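Local coordinates for beta-N-acetylglucosaminidase-like protein Glycoside hydrolase family 20 (Flavobacterium johnsoniae, PDB 6YHH) that probably removes terminal N-acetylglucosamine residues from chitin oligosaccharides as a family 20 beta-N-acetylhexosaminidase in bacterial chitin breakdown, at residues Y208-I213 with F299-P304; L284-P289 with K321-N326; L425-P430 with S477-T482. One frame throughout, in Å; residues are numbered along the deposited sequence.

Interaction 1 of 3, residues Y208-I213 with F299-P304; sequences YTQEEI and FDEVCP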
loop_
_atom_site.group_PDB
_atom_site.type_symbol
_atom_site.label_atom_id
_atom_site.label_comp_id
_atom_site.label_asym_id
_atom_site.label_seq_id
_atom_site.Cartn_x
_atom_site.Cartn_y
_atom_site.Cartn_z
ATOM N N TYR A 208 -16.467 7.358 -2.721
ATOM C CA TYR A 208 -15.756 7.684 -3.955
ATOM C C TYR A 208 -16.374 8.928 -4.588
ATOM O O TYR A 208 -17.609 9.033 -4.704
ATOM C CB TYR A 208 -15.864 6.620 -4.959
ATOM C CG TYR A 208 -15.441 5.248 -4.415
ATOM C CD1 TYR A 208 -14.109 4.941 -4.241
ATOM C CD2 TYR A 208 -16.391 4.279 -4.126
ATOM C CE1 TYR A 208 -13.750 3.689 -3.710
ATOM C CE2 TYR A 208 -16.025 3.022 -3.663
ATOM C CZ TYR A 208 -14.702 2.741 -3.507
ATOM O OH TYR A 208 -14.369 1.463 -3.023
ATOM N N THR A 209 -15.519 9.880 -4.949
ATOM C CA THR A 209 -16.046 11.033 -5.686
ATOM C C THR A 209 -16.452 10.613 -7.080
ATOM O O THR A 209 -16.018 9.616 -7.611
ATOM C CB THR A 209 -15.060 12.212 -5.765
ATOM O OG1 THR A 209 -13.979 11.884 -6.674
ATOM C CG2 THR A 209 -14.521 12.582 -4.457
ATOM N N GLN A 210 -17.248 11.449 -7.744
ATOM C CA GLN A 210 -17.647 11.185 -9.167
ATOM C C GLN A 210 -16.419 11.125 -10.075
ATOM O O GLN A 210 -16.327 10.300 -10.945
ATOM C CB GLN A 210 -18.702 12.201 -9.668
ATOM C CG GLN A 210 -19.937 12.158 -8.781
ATOM C CD GLN A 210 -21.124 12.876 -9.368
ATOM O OE1 GLN A 210 -20.997 13.590 -10.364
ATOM N NE2 GLN A 210 -22.297 12.624 -8.808
ATOM N N GLU A 211 -15.444 12.038 -9.832
ATOM C CA GLU A 211 -14.277 12.094 -10.652
ATOM C C GLU A 211 -13.447 10.796 -10.384
ATOM O O GLU A 211 -12.918 10.237 -11.343
ATOM C CB GLU A 211 -13.412 13.293 -10.357
ATOM C CG GLU A 211 -12.061 13.249 -11.069
ATOM C CD GLU A 211 -11.111 14.358 -10.520
ATOM O OE1 GLU A 211 -10.333 14.017 -9.552
ATOM O OE2 GLU A 211 -11.238 15.469 -11.092
ATOM N N GLU A 212 -13.365 10.367 -9.112
ATOM C CA GLU A 212 -12.681 9.118 -8.825
ATOM C C GLU A 212 -13.326 7.953 -9.536
ATOM O O GLU A 212 -12.645 7.121 -10.140
ATOM C CB GLU A 212 -12.604 8.885 -7.302
ATOM C CG GLU A 212 -11.577 9.775 -6.603
ATOM C CD GLU A 212 -11.729 9.794 -5.091
ATOM O OE1 GLU A 212 -12.732 9.225 -4.590
ATOM O OE2 GLU A 212 -10.871 10.390 -4.414
ATOM N N ILE A 213 -14.641 7.906 -9.527
ATOM C CA ILE A 213 -15.345 6.838 -10.222
ATOM C C ILE A 213 -15.026 6.886 -11.722
ATOM O O ILE A 213 -14.731 5.868 -12.332
ATOM C CB ILE A 213 -16.847 6.944 -9.942
ATOM C CG1 ILE A 213 -17.167 6.605 -8.501
ATOM C CG2 ILE A 213 -17.670 6.113 -10.905
ATOM C CD1 ILE A 213 -18.566 6.918 -8.051
ATOM N N PHE A 299 -30.471 7.363 -10.458
ATOM C CA PHE A 299 -29.980 6.801 -11.707
ATOM C C PHE A 299 -29.612 7.910 -12.680
ATOM O O PHE A 299 -28.650 7.821 -13.386
ATOM C CB PHE A 299 -31.012 5.870 -12.326
ATOM C CG PHE A 299 -31.288 4.639 -11.524
ATOM C CD1 PHE A 299 -30.257 3.870 -11.003
ATOM C CD2 PHE A 299 -32.604 4.220 -11.299
ATOM C CE1 PHE A 299 -30.515 2.752 -10.249
ATOM C CE2 PHE A 299 -32.876 3.086 -10.533
ATOM C CZ PHE A 299 -31.838 2.352 -9.992
ATOM N N ASP A 300 -30.390 8.980 -12.728
ATOM C CA ASP A 300 -30.023 10.060 -13.611
ATOM C C ASP A 300 -28.643 10.645 -13.319
ATOM O O ASP A 300 -27.944 11.071 -14.239
ATOM C CB ASP A 300 -31.014 11.226 -13.483
ATOM C CG ASP A 300 -32.326 11.016 -14.166
ATOM O OD1 ASP A 300 -32.460 10.115 -14.957
ATOM O OD2 ASP A 300 -33.266 11.860 -13.820
ATOM N N GLU A 301 -28.273 10.660 -12.048
ATOM C CA GLU A 301 -26.956 11.149 -11.610
ATOM C C GLU A 301 -25.821 10.122 -11.710
ATOM O O GLU A 301 -24.705 10.464 -12.118
ATOM C CB GLU A 301 -27.078 11.698 -10.235
ATOM C CG GLU A 301 -25.862 12.486 -9.839
ATOM C CD GLU A 301 -25.937 13.136 -8.482
ATOM O OE1 GLU A 301 -26.764 12.823 -7.606
ATOM O OE2 GLU A 301 -24.977 13.951 -8.353
ATOM N N VAL A 302 -26.142 8.883 -11.396
ATOM C CA VAL A 302 -25.157 7.837 -11.276
ATOM C C VAL A 302 -24.899 7.041 -12.560
ATOM O O VAL A 302 -23.758 6.724 -12.898
ATOM C CB VAL A 302 -25.554 6.881 -10.159
ATOM C CG1 VAL A 302 -24.522 5.731 -10.086
ATOM C CG2 VAL A 302 -25.551 7.526 -8.795
ATOM N N CYS A 303 -25.939 6.763 -13.341
ATOM C CA CYS A 303 -25.740 5.947 -14.549
ATOM C C CYS A 303 -24.723 6.558 -15.533
ATOM O O CYS A 303 -23.987 5.835 -16.129
ATOM C CB CYS A 303 -27.030 5.633 -15.270
ATOM S SG CYS A 303 -28.134 4.555 -14.368
ATOM N N PRO A 304 -24.679 7.905 -15.684
ATOM C CA PRO A 304 -23.704 8.508 -16.563
ATOM C C PRO A 304 -22.264 8.306 -16.176
ATOM O O PRO A 304 -21.368 8.449 -17.022
ATOM C CB PRO A 304 -24.072 10.021 -16.539
ATOM C CG PRO A 304 -25.524 9.948 -16.343
ATOM C CD PRO A 304 -25.656 8.926 -15.242
#
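E301 OE2 is gripped by more than one N-H: across the contact Q210 NE2 donates to it at 3.0 Å, and the backbone N of K193 does so from the loop ahead of helix 210-222, with a weaker bond from K194 N. The contact joins the start of helix 210-222 to the C-terminal part of helix 289-302, two outer helices of the TIM-barrel catalytic domain. The bond from Q210 is bent, with an N-H...O angle of 135°, and reaches OE2 from well above the carboxylate plane; amide and carboxylate are turned 75° apart. E301 holds CG anti to its backbone N (chi1 -167°) and is extended beyond it, which carries the acid from the flank of its helix to the amide. The two side chains cross at about a right angle and meet chiefly through Q210 NE2 and E301 OE2. Q210 NE2 also donates to E191 O, a second acceptor, which should restrain the rotation of the amide. Residues of the 191-194 loop therefore bond to both side chains. Beside Q210, T209 and E212 form a capping box that starts helix 210-222. At this corner T209 OG1 also hydrogen-bonds to E211 OE1 of the second subunit. Within the box E212 N gives its hydrogen to T209 OG1 at 2.9 Å, and T209 N returns one to E212 OE1 at 2.9 Å.

Interaction 2 of 3, residues L284-P289 with K321-N326; sequences LDPSNP and KDWDAN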
loop_
_atom_site.group_PDB
_atom_site.type_symbol
_atom_site.label_atom_id
_atom_site.label_comp_id
_atom_site.label_asym_id
_atom_site.label_seq_id
_atom_site.Cartn_x
_atom_site.Cartn_y
_atom_site.Cartn_z
ATOM N N LEU A 284 -36.819 -0.259 1.497
ATOM C CA LEU A 284 -37.563 0.750 0.725
ATOM C C LEU A 284 -39.007 0.362 0.480
ATOM O O LEU A 284 -39.325 -0.812 0.326
ATOM C CB LEU A 284 -36.912 0.931 -0.622
ATOM C CG LEU A 284 -35.660 1.779 -0.593
ATOM C CD1 LEU A 284 -34.839 2.090 0.631
ATOM C CD2 LEU A 284 -35.022 1.918 -1.995
ATOM N N ASP A 285 -39.855 1.379 0.454
ATOM C CA ASP A 285 -41.312 1.197 0.309
ATOM C C ASP A 285 -41.719 1.221 -1.142
ATOM O O ASP A 285 -41.777 2.291 -1.777
ATOM C CB ASP A 285 -42.068 2.260 1.150
ATOM C CG ASP A 285 -43.576 2.153 1.065
ATOM O OD1 ASP A 285 -44.134 1.314 0.322
ATOM O OD2 ASP A 285 -44.235 2.977 1.789
ATOM N N PRO A 286 -42.119 0.050 -1.682
ATOM C CA PRO A 286 -42.463 -0.000 -3.105
ATOM C C PRO A 286 -43.877 0.557 -3.432
ATOM O O PRO A 286 -44.220 0.559 -4.622
ATOM C CB PRO A 286 -42.461 -1.482 -3.386
ATOM C CG PRO A 286 -42.955 -2.113 -2.112
ATOM C CD PRO A 286 -42.364 -1.233 -1.029
ATOM N N SER A 287 -44.592 0.963 -2.394
ATOM C CA SER A 287 -45.913 1.592 -2.558
ATOM C C SER A 287 -45.822 3.085 -2.602
ATOM O O SER A 287 -46.834 3.769 -2.911
ATOM C CB SER A 287 -46.825 1.077 -1.441
ATOM O OG SER A 287 -46.704 1.754 -0.228
ATOM N N ASN A 288 -44.663 3.659 -2.293
ATOM C CA ASN A 288 -44.562 5.098 -2.128
ATOM C C ASN A 288 -44.014 5.668 -3.403
ATOM O O ASN A 288 -42.894 5.355 -3.809
ATOM C CB ASN A 288 -43.614 5.412 -0.939
ATOM C CG ASN A 288 -43.530 6.877 -0.587
ATOM O OD1 ASN A 288 -43.814 7.785 -1.401
ATOM N ND2 ASN A 288 -43.100 7.139 0.638
ATOM N N PRO A 289 -44.741 6.611 -4.042
ATOM C CA PRO A 289 -44.246 7.208 -5.255
ATOM C C PRO A 289 -42.911 7.944 -5.102
ATOM O O PRO A 289 -42.118 8.002 -6.092
ATOM C CB PRO A 289 -45.364 8.215 -5.653
ATOM C CG PRO A 289 -46.538 7.833 -4.866
ATOM C CD PRO A 289 -46.058 7.159 -3.621
ATOM N N LYS A 321 -40.515 -8.296 6.609
ATOM C CA LYS A 321 -41.279 -8.051 7.872
ATOM C C LYS A 321 -41.958 -6.683 7.887
ATOM O O LYS A 321 -43.153 -6.595 8.229
ATOM C CB LYS A 321 -40.437 -8.284 9.105
ATOM C CG LYS A 321 -39.946 -9.735 9.360
ATOM C CD LYS A 321 -40.968 -10.831 9.178
ATOM C CE LYS A 321 -40.514 -12.220 9.652
ATOM N NZ LYS A 321 -41.368 -13.249 8.936
ATOM N N ASP A 322 -41.250 -5.616 7.507
ATOM C CA ASP A 322 -41.914 -4.312 7.443
ATOM C C ASP A 322 -42.998 -4.271 6.371
ATOM O O ASP A 322 -44.090 -3.653 6.572
ATOM C CB ASP A 322 -40.905 -3.210 7.215
ATOM C CG ASP A 322 -40.002 -2.946 8.417
ATOM O OD1 ASP A 322 -40.174 -3.498 9.556
ATOM O OD2 ASP A 322 -39.083 -2.075 8.228
ATOM N N TRP A 323 -42.751 -4.914 5.233
ATOM C CA TRP A 323 -43.782 -5.021 4.205
ATOM C C TRP A 323 -45.049 -5.699 4.734
ATOM O O TRP A 323 -46.154 -5.170 4.512
ATOM C CB TRP A 323 -43.244 -5.706 2.972
ATOM C CG TRP A 323 -42.296 -4.842 2.167
ATOM C CD1 TRP A 323 -41.732 -3.663 2.528
ATOM C CD2 TRP A 323 -41.792 -5.152 0.855
ATOM N NE1 TRP A 323 -40.892 -3.208 1.494
ATOM C CE2 TRP A 323 -40.952 -4.096 0.457
ATOM C CE3 TRP A 323 -41.980 -6.222 -0.007
ATOM C CZ2 TRP A 323 -40.329 -4.079 -0.781
ATOM C CZ3 TRP A 323 -41.406 -6.215 -1.246
ATOM C CH2 TRP A 323 -40.545 -5.172 -1.616
ATOM N N ASP A 324 -44.881 -6.833 5.397
ATOM C CA ASP A 324 -46.004 -7.608 5.962
ATOM C C ASP A 324 -46.820 -6.757 6.939
ATOM O O ASP A 324 -48.035 -6.934 7.038
ATOM C CB ASP A 324 -45.458 -8.824 6.678
ATOM C CG ASP A 324 -44.926 -9.886 5.775
ATOM O OD1 ASP A 324 -45.148 -9.895 4.562
ATOM O OD2 ASP A 324 -44.262 -10.782 6.384
ATOM N N ALA A 325 -46.171 -5.887 7.688
ATOM C CA ALA A 325 -46.820 -5.137 8.767
ATOM C C ALA A 325 -47.476 -3.887 8.279
ATOM O O ALA A 325 -48.231 -3.321 9.006
ATOM C CB ALA A 325 -45.782 -4.750 9.784
ATOM N N ASN A 326 -47.188 -3.415 7.063
ATOM C CA ASN A 326 -47.581 -2.082 6.671
ATOM C C ASN A 326 -48.896 -2.197 5.910
ATOM O O ASN A 326 -48.959 -2.732 4.820
ATOM C CB ASN A 326 -46.490 -1.465 5.794
ATOM C CG ASN A 326 -46.797 -0.026 5.376
ATOM O OD1 ASN A 326 -47.955 0.298 5.048
ATOM N ND2 ASN A 326 -45.778 0.847 5.341
HETATM O O HOH W 1 -46.454 3.215 2.987
#
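P286 lies over one face of the W323 indole while the carbonyl of L284 meets the edge of the same ring, a CH-pi contact and a hydrogen bond that tie the loop before helix 289-302 to the short helix 321-325 in the TIM-barrel catalytic domain. This is the tight part. P286 CG stands 3.9 Å from the centroid of the six-membered ring of W323, 26° off its normal, and P286 CD comes to 3.5 Å from W323 CZ2, nearer the rim. In the ring plane, W323 NE1 donates to L284 O at 3.1 Å, with a moderately bent N-H...O angle of 146°; a weak bond to S249 OG shares the same N-H. W323 CG is anti to the carbonyl carbon (chi1 -73°), and the ring reaches from its helix to the loop. L344 of helix 341-358 touches both P286 and W323. The W323 side chain is about 12 Å from that of E317, the predicted proton donor, too far for direct contact.

The other end is looser. D285 OD2 and N326 ND2 are 4.4 Å apart; a water donates to D285 OD2 and takes only a weak bond from N326 ND2, whose amide has its stronger bond to S249 O. D285 OD1 turns back onto its own loop in an Asx turn, taking both the backbone N of S287 and, on its syn side, S287 OG at 2.7 Å.

Interaction 3 of 3, residues L425-P430 with S477-T482; sequences LNDPMP and SAENIT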
loop_
_atom_site.group_PDB
_atom_site.type_symbol
_atom_site.label_atom_id
_atom_site.label_comp_id
_atom_site.label_asym_id
_atom_site.label_seq_id
_atom_site.Cartn_x
_atom_site.Cartn_y
_atom_site.Cartn_z
ATOM N N LEU A 425 -13.262 -26.003 -7.822
ATOM C CA LEU A 425 -14.092 -27.094 -8.440
ATOM C C LEU A 425 -15.510 -26.668 -8.607
ATOM O O LEU A 425 -16.305 -27.363 -9.224
ATOM C CB LEU A 425 -13.982 -28.317 -7.601
ATOM C CG LEU A 425 -12.518 -28.837 -7.579
ATOM C CD1 LEU A 425 -12.436 -30.050 -6.664
ATOM C CD2 LEU A 425 -11.885 -29.065 -8.973
ATOM N N ASN A 426 -15.851 -25.436 -8.204
ATOM C CA ASN A 426 -17.186 -24.957 -8.397
ATOM C C ASN A 426 -17.391 -24.509 -9.851
ATOM O O ASN A 426 -16.731 -23.625 -10.321
ATOM C CB ASN A 426 -17.368 -23.715 -7.505
ATOM C CG ASN A 426 -18.787 -23.173 -7.466
ATOM O OD1 ASN A 426 -19.707 -23.878 -7.050
ATOM N ND2 ASN A 426 -18.958 -21.857 -7.776
ATOM N N ASP A 427 -18.335 -25.046 -10.581
ATOM C CA ASP A 427 -18.393 -24.766 -12.034
ATOM C C ASP A 427 -19.703 -24.095 -12.392
ATOM O O ASP A 427 -20.787 -24.587 -11.971
ATOM C CB ASP A 427 -18.263 -26.095 -12.758
ATOM C CG ASP A 427 -17.955 -25.942 -14.234
ATOM O OD1 ASP A 427 -18.770 -25.416 -14.974
ATOM O OD2 ASP A 427 -16.871 -26.263 -14.627
ATOM N N PRO A 428 -19.668 -23.011 -13.127
ATOM C CA PRO A 428 -20.920 -22.364 -13.488
ATOM C C PRO A 428 -21.853 -23.269 -14.327
ATOM O O PRO A 428 -23.088 -23.012 -14.374
ATOM C CB PRO A 428 -20.465 -21.167 -14.293
ATOM C CG PRO A 428 -19.042 -20.911 -13.833
ATOM C CD PRO A 428 -18.489 -22.264 -13.608
ATOM N N MET A 429 -21.287 -24.273 -14.994
ATOM C CA MET A 429 -22.091 -25.260 -15.758
ATOM C C MET A 429 -22.575 -26.370 -14.887
ATOM O O MET A 429 -21.794 -27.160 -14.304
ATOM C CB MET A 429 -21.318 -25.867 -16.927
ATOM C CG MET A 429 -22.156 -26.758 -17.851
ATOM S SD MET A 429 -23.227 -25.791 -18.932
ATOM C CE MET A 429 -21.910 -24.898 -19.851
ATOM N N PRO A 430 -23.894 -26.430 -14.734
ATOM C CA PRO A 430 -24.402 -27.496 -13.852
ATOM C C PRO A 430 -24.242 -28.879 -14.490
ATOM O O PRO A 430 -24.181 -28.989 -15.743
ATOM C CB PRO A 430 -25.900 -27.161 -13.719
ATOM C CG PRO A 430 -26.244 -26.485 -15.037
ATOM C CD PRO A 430 -24.990 -25.682 -15.396
ATOM N N SER A 477 -10.343 -21.274 -18.243
ATOM C CA SER A 477 -9.746 -22.483 -18.806
ATOM C C SER A 477 -10.853 -23.522 -19.130
ATOM O O SER A 477 -12.025 -23.415 -18.752
ATOM C CB SER A 477 -8.797 -23.119 -17.813
ATOM O OG SER A 477 -7.641 -22.285 -17.619
ATOM N N ALA A 478 -10.415 -24.542 -19.822
ATOM C CA ALA A 478 -11.327 -25.623 -20.204
ATOM C C ALA A 478 -11.929 -26.286 -18.961
ATOM O O ALA A 478 -11.285 -26.368 -17.922
ATOM C CB ALA A 478 -10.527 -26.675 -21.004
ATOM N N GLU A 479 -13.125 -26.850 -19.136
ATOM C CA GLU A 479 -13.871 -27.451 -18.045
ATOM C C GLU A 479 -13.132 -28.605 -17.422
ATOM O O GLU A 479 -13.288 -28.852 -16.243
ATOM C CB GLU A 479 -15.226 -27.931 -18.554
ATOM C CG GLU A 479 -16.133 -28.542 -17.494
ATOM C CD GLU A 479 -17.533 -28.882 -17.966
ATOM O OE1 GLU A 479 -17.778 -28.931 -19.197
ATOM O OE2 GLU A 479 -18.402 -29.062 -17.051
ATOM N N ASN A 480 -12.301 -29.307 -18.179
ATOM C CA ASN A 480 -11.560 -30.424 -17.610
ATOM C C ASN A 480 -10.249 -30.112 -16.936
ATOM O O ASN A 480 -9.584 -31.027 -16.527
ATOM C CB ASN A 480 -11.367 -31.564 -18.629
ATOM C CG ASN A 480 -10.495 -31.159 -19.786
ATOM O OD1 ASN A 480 -10.064 -30.002 -19.893
ATOM N ND2 ASN A 480 -10.297 -32.077 -20.717
ATOM N N ILE A 481 -9.880 -28.831 -16.740
ATOM C CA ILE A 481 -8.682 -28.549 -16.004
ATOM C C ILE A 481 -9.116 -28.493 -14.506
ATOM O O ILE A 481 -9.767 -27.500 -14.096
ATOM C CB ILE A 481 -8.106 -27.197 -16.507
ATOM C CG1 ILE A 481 -7.714 -27.168 -17.998
ATOM C CG2 ILE A 481 -6.961 -26.719 -15.620
ATOM C CD1 ILE A 481 -6.792 -28.271 -18.420
ATOM N N THR A 482 -8.903 -29.578 -13.773
ATOM C CA THR A 482 -9.509 -29.755 -12.463
ATOM C C THR A 482 -8.534 -30.332 -11.434
ATOM O O THR A 482 -8.907 -30.576 -10.291
ATOM C CB THR A 482 -10.740 -30.619 -12.534
ATOM O OG1 THR A 482 -10.349 -31.885 -13.049
ATOM C CG2 THR A 482 -11.837 -29.984 -13.389
HETATM O O HOH W 2 -14.919 -28.027 -14.042
#
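E479 reaches across to D427 with a fully extended side chain. Its CB points toward the 425-430 loop, and CG, anti to the backbone N (chi1 -178°), makes the nearest approach, 3.7 Å from D427 OD2. Beyond it CD continues straight on, carrying the carboxylate past the aspartate. At the tip, OE2 stops 4.0 Å from D427 OD2 and 4.3 Å from M429 CB, so one oxygen faces both a like charge and an aliphatic carbon. The two acids cross at about a right angle, their carboxylate planes 37° apart. R143 probably offsets the repulsion: it forms a salt bridge with D427 OD2 through NH1 and a long, weak ion pair with E479 OE2 through NH2.

Both segments are loops of the TIM-barrel catalytic domain, one following helix 420-424 and the other running from helix 467-476 to helix 484-497; A478 to I481 form a type I beta turn. D427 begins an Asx turn in the facing loop, its OD1 accepting from M429 N at 2.8 Å through the anti lone pair. That bond helps orient the carboxylate, with OD2 directed across the contact. A water bridges the gap, donating to D427 OD2 at 2.7 Å and to the backbone oxygen of E479 at 2.9 Å.

At the other end of this exposed contact, L425 and T482 meet at about a right angle. One methyl does the touching: L425 CD2 lies 3.6 Å from T482 O and 4.1 Å from T482 CB.

In the fold
All three interactions lie within the family 20 catalytic domain, a TIM barrel. Interactions 1 and 2 interleave along the chain, their segments alternating, and they share helix 289-302: the loop of interaction 2 leads into its start, and interaction 1 involves its C-terminal part. Their centres are about 28 Å apart, with nearest atoms about 9 Å apart. Interaction 3 follows later in sequence, about 36 Å from interaction 1 and about 42 Å from interaction 2 between centres, and joins loops beside helices 420-424 and 467-476. The three are thus separate ties around the barrel: interaction 1 adjoins the second subunit, and interaction 2 is nearest the predicted proton donor.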